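Local structure of 3-phosphoshikimate 1-carboxyvinyltransferase (Streptomyces sviceus, 7M0O) at residues S224-T236 and R367-V379. The protein probably transfers the enolpyruvyl group of phosphoenolpyruvate to the 5-hydroxyl of shikimate 3-phosphate, the sixth step of chorismate biosynthesis. Sequence-based numbering, arbitrary orientation.
With PO4 (phosphate ion), chain B.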
loop_
_atom_site.group_PDB
_atom_site.type_symbol
_atom_site.label_atom_id
_atom_site.label_comp_id
_atom_site.label_asym_id
_atom_site.label_seq_id
_atom_site.Cartn_x
_atom_site.Cartn_y
_atom_site.Cartn_z
ATOM N N SER A 224 1.814 -4.878 -6.150
ATOM C CA SER A 224 2.572 -6.020 -5.650
ATOM C C SER A 224 1.753 -7.298 -5.764
ATOM O O SER A 224 2.254 -8.338 -6.201
ATOM C CB SER A 224 2.975 -5.767 -4.195
ATOM O OG SER A 224 3.590 -4.501 -4.054
ATOM N N THR A 225 0.475 -7.220 -5.396
ATOM C CA THR A 225 -0.450 -8.328 -5.610
ATOM C C THR A 225 -0.571 -8.666 -7.091
ATOM O O THR A 225 -0.643 -9.842 -7.464
ATOM C CB THR A 225 -1.813 -7.954 -5.028
ATOM O OG1 THR A 225 -1.692 -7.866 -3.608
ATOM C CG2 THR A 225 -2.884 -8.985 -5.397
ATOM N N ALA A 226 -0.553 -7.645 -7.956
ATOM C CA ALA A 226 -0.686 -7.889 -9.385
ATOM C C ALA A 226 0.503 -8.646 -9.959
ATOM O O ALA A 226 0.342 -9.319 -10.983
ATOM C CB ALA A 226 -0.859 -6.571 -10.150
ATOM N N SER A 227 1.670 -8.582 -9.311
ATOM C CA SER A 227 2.865 -9.176 -9.901
ATOM C C SER A 227 2.703 -10.673 -10.081
ATOM O O SER A 227 3.200 -11.227 -11.066
ATOM C CB SER A 227 4.111 -8.879 -9.039
ATOM O OG SER A 227 4.185 -9.648 -7.847
ATOM N N TYR A 228 1.977 -11.339 -9.168
ATOM C CA TYR A 228 1.818 -12.785 -9.273
ATOM C C TYR A 228 0.949 -13.158 -10.457
ATOM O O TYR A 228 1.198 -14.176 -11.110
ATOM C CB TYR A 228 1.219 -13.358 -7.974
ATOM C CG TYR A 228 1.960 -12.831 -6.782
ATOM C CD1 TYR A 228 3.248 -13.278 -6.499
ATOM C CD2 TYR A 228 1.404 -11.842 -5.979
ATOM C CE1 TYR A 228 3.954 -12.766 -5.430
ATOM C CE2 TYR A 228 2.110 -11.322 -4.901
ATOM C CZ TYR A 228 3.377 -11.784 -4.647
ATOM O OH TYR A 228 4.076 -11.253 -3.593
ATOM N N PHE A 229 -0.040 -12.323 -10.780
ATOM C CA PHE A 229 -0.932 -12.640 -11.884
ATOM C C PHE A 229 -0.261 -12.308 -13.218
ATOM O O PHE A 229 -0.349 -13.090 -14.170
ATOM C CB PHE A 229 -2.275 -11.918 -11.670
ATOM C CG PHE A 229 -3.016 -12.395 -10.431
ATOM C CD1 PHE A 229 -4.046 -13.316 -10.528
ATOM C CD2 PHE A 229 -2.620 -11.984 -9.167
ATOM C CE1 PHE A 229 -4.697 -13.790 -9.384
ATOM C CE2 PHE A 229 -3.240 -12.466 -8.030
ATOM C CZ PHE A 229 -4.292 -13.374 -8.140
ATOM N N PHE A 230 0.502 -11.209 -13.258
ATOM C CA PHE A 230 1.327 -10.897 -14.421
ATOM C C PHE A 230 2.355 -12.005 -14.688
ATOM O O PHE A 230 2.577 -12.390 -15.841
ATOM C CB PHE A 230 2.045 -9.558 -14.216
ATOM C CG PHE A 230 1.165 -8.322 -14.321
ATOM C CD1 PHE A 230 0.137 -8.222 -15.247
ATOM C CD2 PHE A 230 1.422 -7.237 -13.512
ATOM C CE1 PHE A 230 -0.633 -7.046 -15.332
ATOM C CE2 PHE A 230 0.670 -6.061 -13.597
ATOM C CZ PHE A 230 -0.352 -5.972 -14.507
ATOM N N ALA A 231 3.020 -12.505 -13.634
ATOM C CA ALA A 231 4.016 -13.570 -13.792
ATOM C C ALA A 231 3.400 -14.860 -14.326
ATOM O O ALA A 231 4.002 -15.541 -15.173
ATOM C CB ALA A 231 4.707 -13.847 -12.457
ATOM N N ALA A 232 2.227 -15.232 -13.817
ATOM C CA ALA A 232 1.531 -16.418 -14.320
ATOM C C ALA A 232 1.295 -16.320 -15.827
ATOM O O ALA A 232 1.470 -17.304 -16.565
ATOM C CB ALA A 232 0.202 -16.589 -13.577
ATOM N N ALA A 233 0.931 -15.126 -16.313
ATOM C CA ALA A 233 0.707 -14.966 -17.746
ATOM C C ALA A 233 2.012 -15.079 -18.527
ATOM O O ALA A 233 2.051 -15.707 -19.586
ATOM C CB ALA A 233 0.026 -13.625 -18.025
ATOM N N ALA A 234 3.093 -14.482 -18.021
ATOM C CA ALA A 234 4.368 -14.513 -18.742
ATOM C C ALA A 234 4.903 -15.937 -18.853
ATOM O O ALA A 234 5.568 -16.291 -19.841
ATOM C CB ALA A 234 5.387 -13.621 -18.028
ATOM N N LEU A 235 4.564 -16.773 -17.880
ATOM C CA LEU A 235 5.037 -18.146 -17.821
ATOM C C LEU A 235 4.253 -19.071 -18.740
ATOM O O LEU A 235 4.744 -20.153 -19.074
ATOM C CB LEU A 235 4.926 -18.632 -16.382
ATOM C CG LEU A 235 5.287 -20.065 -16.039
ATOM C CD1 LEU A 235 6.775 -20.245 -16.303
ATOM C CD2 LEU A 235 4.926 -20.287 -14.598
ATOM N N THR A 236 3.051 -18.668 -19.140
ATOM C CA THR A 236 2.093 -19.526 -19.831
ATOM C C THR A 236 1.928 -19.068 -21.277
ATOM O O THR A 236 1.310 -18.021 -21.520
ATOM C CB THR A 236 0.744 -19.490 -19.102
ATOM O OG1 THR A 236 0.933 -19.741 -17.697
ATOM C CG2 THR A 236 -0.234 -20.524 -19.701
ATOM N N ARG A 367 4.480 -13.165 0.686
ATOM C CA ARG A 367 5.078 -13.150 -0.649
ATOM C C ARG A 367 5.773 -14.466 -1.001
ATOM O O ARG A 367 5.857 -14.810 -2.178
ATOM C CB ARG A 367 6.056 -11.986 -0.775
ATOM C CG ARG A 367 5.445 -10.661 -0.299
ATOM C CD ARG A 367 5.734 -9.502 -1.241
ATOM N NE ARG A 367 5.002 -8.330 -0.764
ATOM C CZ ARG A 367 3.796 -7.975 -1.203
ATOM N NH1 ARG A 367 3.188 -8.692 -2.148
ATOM N NH2 ARG A 367 3.190 -6.921 -0.690
ATOM N N ILE A 368 6.265 -15.225 -0.017
ATOM C CA ILE A 368 6.796 -16.551 -0.329
ATOM C C ILE A 368 5.671 -17.478 -0.792
ATOM O O ILE A 368 5.823 -18.221 -1.768
ATOM C CB ILE A 368 7.565 -17.133 0.876
ATOM C CG1 ILE A 368 8.736 -16.229 1.270
ATOM C CG2 ILE A 368 8.062 -18.563 0.574
ATOM C CD1 ILE A 368 9.769 -16.001 0.150
ATOM N N VAL A 369 4.514 -17.440 -0.119
ATOM C CA VAL A 369 3.397 -18.295 -0.521
ATOM C C VAL A 369 2.865 -17.877 -1.889
ATOM O O VAL A 369 2.655 -18.712 -2.777
ATOM C CB VAL A 369 2.285 -18.267 0.547
ATOM C CG1 VAL A 369 1.031 -19.000 0.021
ATOM C CG2 VAL A 369 2.781 -18.929 1.815
ATOM N N MET A 370 2.628 -16.576 -2.082
ATOM C CA MET A 370 2.040 -16.146 -3.347
ATOM C C MET A 370 2.994 -16.398 -4.509
ATOM O O MET A 370 2.563 -16.781 -5.602
ATOM C CB MET A 370 1.628 -14.676 -3.259
ATOM C CG MET A 370 0.413 -14.481 -2.341
ATOM S SD MET A 370 -0.327 -12.837 -2.331
ATOM C CE MET A 370 0.863 -11.921 -1.389
ATOM N N SER A 371 4.295 -16.206 -4.291
ATOM C CA SER A 371 5.255 -16.418 -5.374
ATOM C C SER A 371 5.308 -17.876 -5.811
ATOM O O SER A 371 5.232 -18.161 -7.009
ATOM C CB SER A 371 6.646 -15.938 -4.962
ATOM O OG SER A 371 6.666 -14.546 -4.793
ATOM N N PHE A 372 5.428 -18.817 -4.857
ATOM C CA PHE A 372 5.561 -20.217 -5.237
ATOM C C PHE A 372 4.237 -20.840 -5.653
ATOM O O PHE A 372 4.245 -21.906 -6.291
ATOM C CB PHE A 372 6.227 -21.021 -4.107
ATOM C CG PHE A 372 7.709 -20.757 -4.008
ATOM C CD1 PHE A 372 8.596 -21.364 -4.891
ATOM C CD2 PHE A 372 8.202 -19.852 -3.089
ATOM C CE1 PHE A 372 9.951 -21.092 -4.835
ATOM C CE2 PHE A 372 9.564 -19.565 -3.023
ATOM C CZ PHE A 372 10.441 -20.189 -3.893
ATOM N N ALA A 373 3.115 -20.169 -5.382
ATOM C CA ALA A 373 1.874 -20.554 -6.041
ATOM C C ALA A 373 2.015 -20.461 -7.556
ATOM O O ALA A 373 1.459 -21.287 -8.287
ATOM C CB ALA A 373 0.715 -19.680 -5.547
ATOM N N VAL A 374 2.723 -19.437 -8.056
ATOM C CA VAL A 374 2.906 -19.345 -9.499
ATOM C C VAL A 374 3.713 -20.535 -10.011
ATOM O O VAL A 374 3.416 -21.098 -11.070
ATOM C CB VAL A 374 3.568 -18.005 -9.886
ATOM C CG1 VAL A 374 3.658 -17.914 -11.394
ATOM C CG2 VAL A 374 2.788 -16.827 -9.333
ATOM N N THR A 375 4.756 -20.932 -9.275
ATOM C CA THR A 375 5.536 -22.103 -9.655
ATOM C C THR A 375 4.651 -23.328 -9.804
ATOM O O THR A 375 4.891 -24.176 -10.674
ATOM C CB THR A 375 6.613 -22.381 -8.606
ATOM O OG1 THR A 375 7.332 -21.179 -8.311
ATOM C CG2 THR A 375 7.578 -23.441 -9.101
ATOM N N GLY A 376 3.622 -23.431 -8.965
ATOM C CA GLY A 376 2.722 -24.581 -8.988
ATOM C C GLY A 376 1.857 -24.711 -10.236
ATOM O O GLY A 376 1.267 -25.780 -10.441
ATOM N N LEU A 377 1.727 -23.652 -11.047
ATOM C CA LEU A 377 1.104 -23.792 -12.363
ATOM C C LEU A 377 1.804 -24.830 -13.232
ATOM O O LEU A 377 1.152 -25.488 -14.059
ATOM C CB LEU A 377 1.114 -22.450 -13.089
ATOM C CG LEU A 377 0.272 -21.350 -12.456
ATOM C CD1 LEU A 377 0.394 -20.134 -13.330
ATOM C CD2 LEU A 377 -1.181 -21.757 -12.306
ATOM N N ARG A 378 3.128 -24.969 -13.099
ATOM C CA ARG A 378 3.885 -25.903 -13.921
ATOM C C ARG A 378 4.504 -27.061 -13.150
ATOM O O ARG A 378 4.928 -28.036 -13.782
ATOM C CB ARG A 378 5.007 -25.168 -14.674
ATOM C CG ARG A 378 4.527 -24.317 -15.845
ATOM C CD ARG A 378 4.239 -25.154 -17.094
ATOM N NE ARG A 378 5.439 -25.811 -17.609
ATOM C CZ ARG A 378 6.367 -25.195 -18.338
ATOM N NH1 ARG A 378 6.237 -23.912 -18.625
ATOM N NH2 ARG A 378 7.435 -25.858 -18.759
ATOM N N VAL A 379 4.586 -26.972 -11.823
ATOM C CA VAL A 379 5.169 -28.039 -11.010
ATOM C C VAL A 379 4.084 -28.618 -10.111
ATOM O O VAL A 379 3.693 -27.974 -9.124
ATOM C CB VAL A 379 6.351 -27.528 -10.170
ATOM C CG1 VAL A 379 6.872 -28.632 -9.266
ATOM C CG2 VAL A 379 7.473 -26.982 -11.067
HETATM P P PO4 B . 5.554 -6.201 2.253
HETATM O O1 PO4 B . 5.814 -4.835 1.677
HETATM O O2 PO4 B . 6.352 -7.196 1.447
HETATM O O3 PO4 B . 4.073 -6.483 2.166
HETATM O O4 PO4 B . 6.007 -6.175 3.690
HETATM O O HOH W 1 0.365 -8.020 -1.947
HETATM O O HOH W 2 6.731 -11.293 -4.295
HETATM O O HOH W 3 3.997 -22.518 -18.753
#
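Tyr228 OH is gripped by two groups: Arg367 NH1 donates to it at 3.1 Å with an N-H...O angle of 164°, and a water is hydrogen-bonded to the same OH. The ring and guanidinium planes are nearly coplanar, so the arginine meets the phenol edge-on, within its own plane, rather than stacking on it. That water also donates, over a longer 3.3 Å, to Ser371 OG, whose own hydrogen goes to Arg367 O one helical turn back. Met370 CB sits over one ring face, 3.6 Å from the centroid and 8° off the normal, a CH-pi contact, while its SD approaches obliquely; Ser227 OG lies over the opposite face. With CG anti to the carbonyl carbon, Tyr228 enters as a knob among Arg367, Met370, Ser371 and Val374. Val374 answers as a knob among Tyr228, Ala231, Ala232 and Leu235, and Leu377 CD1 closes on Ala232 CB at 3.6 Å. In this reciprocal packing the helical segments 224-235 and 367-375 run nearly parallel, 14° between their axes, which come within 9.5 Å. A phenylalanine replacing Tyr228 would probably keep the ring packing but leave Arg367 NH1 without its phenolic acceptor and the guanidinium freer to turn. Arg367 NE and NH2 bind a phosphate ion, probably from the crystallisation liquor, with NE to O2 at 2.8 Å; it is also hydrogen-bonded to Arg326 and His366. Since Arg367 is a predicted phosphoenolpyruvate ligand, the phosphate probably marks an anion-binding part of the active site, and Tyr228 probably helps hold the guanidinium turned toward it.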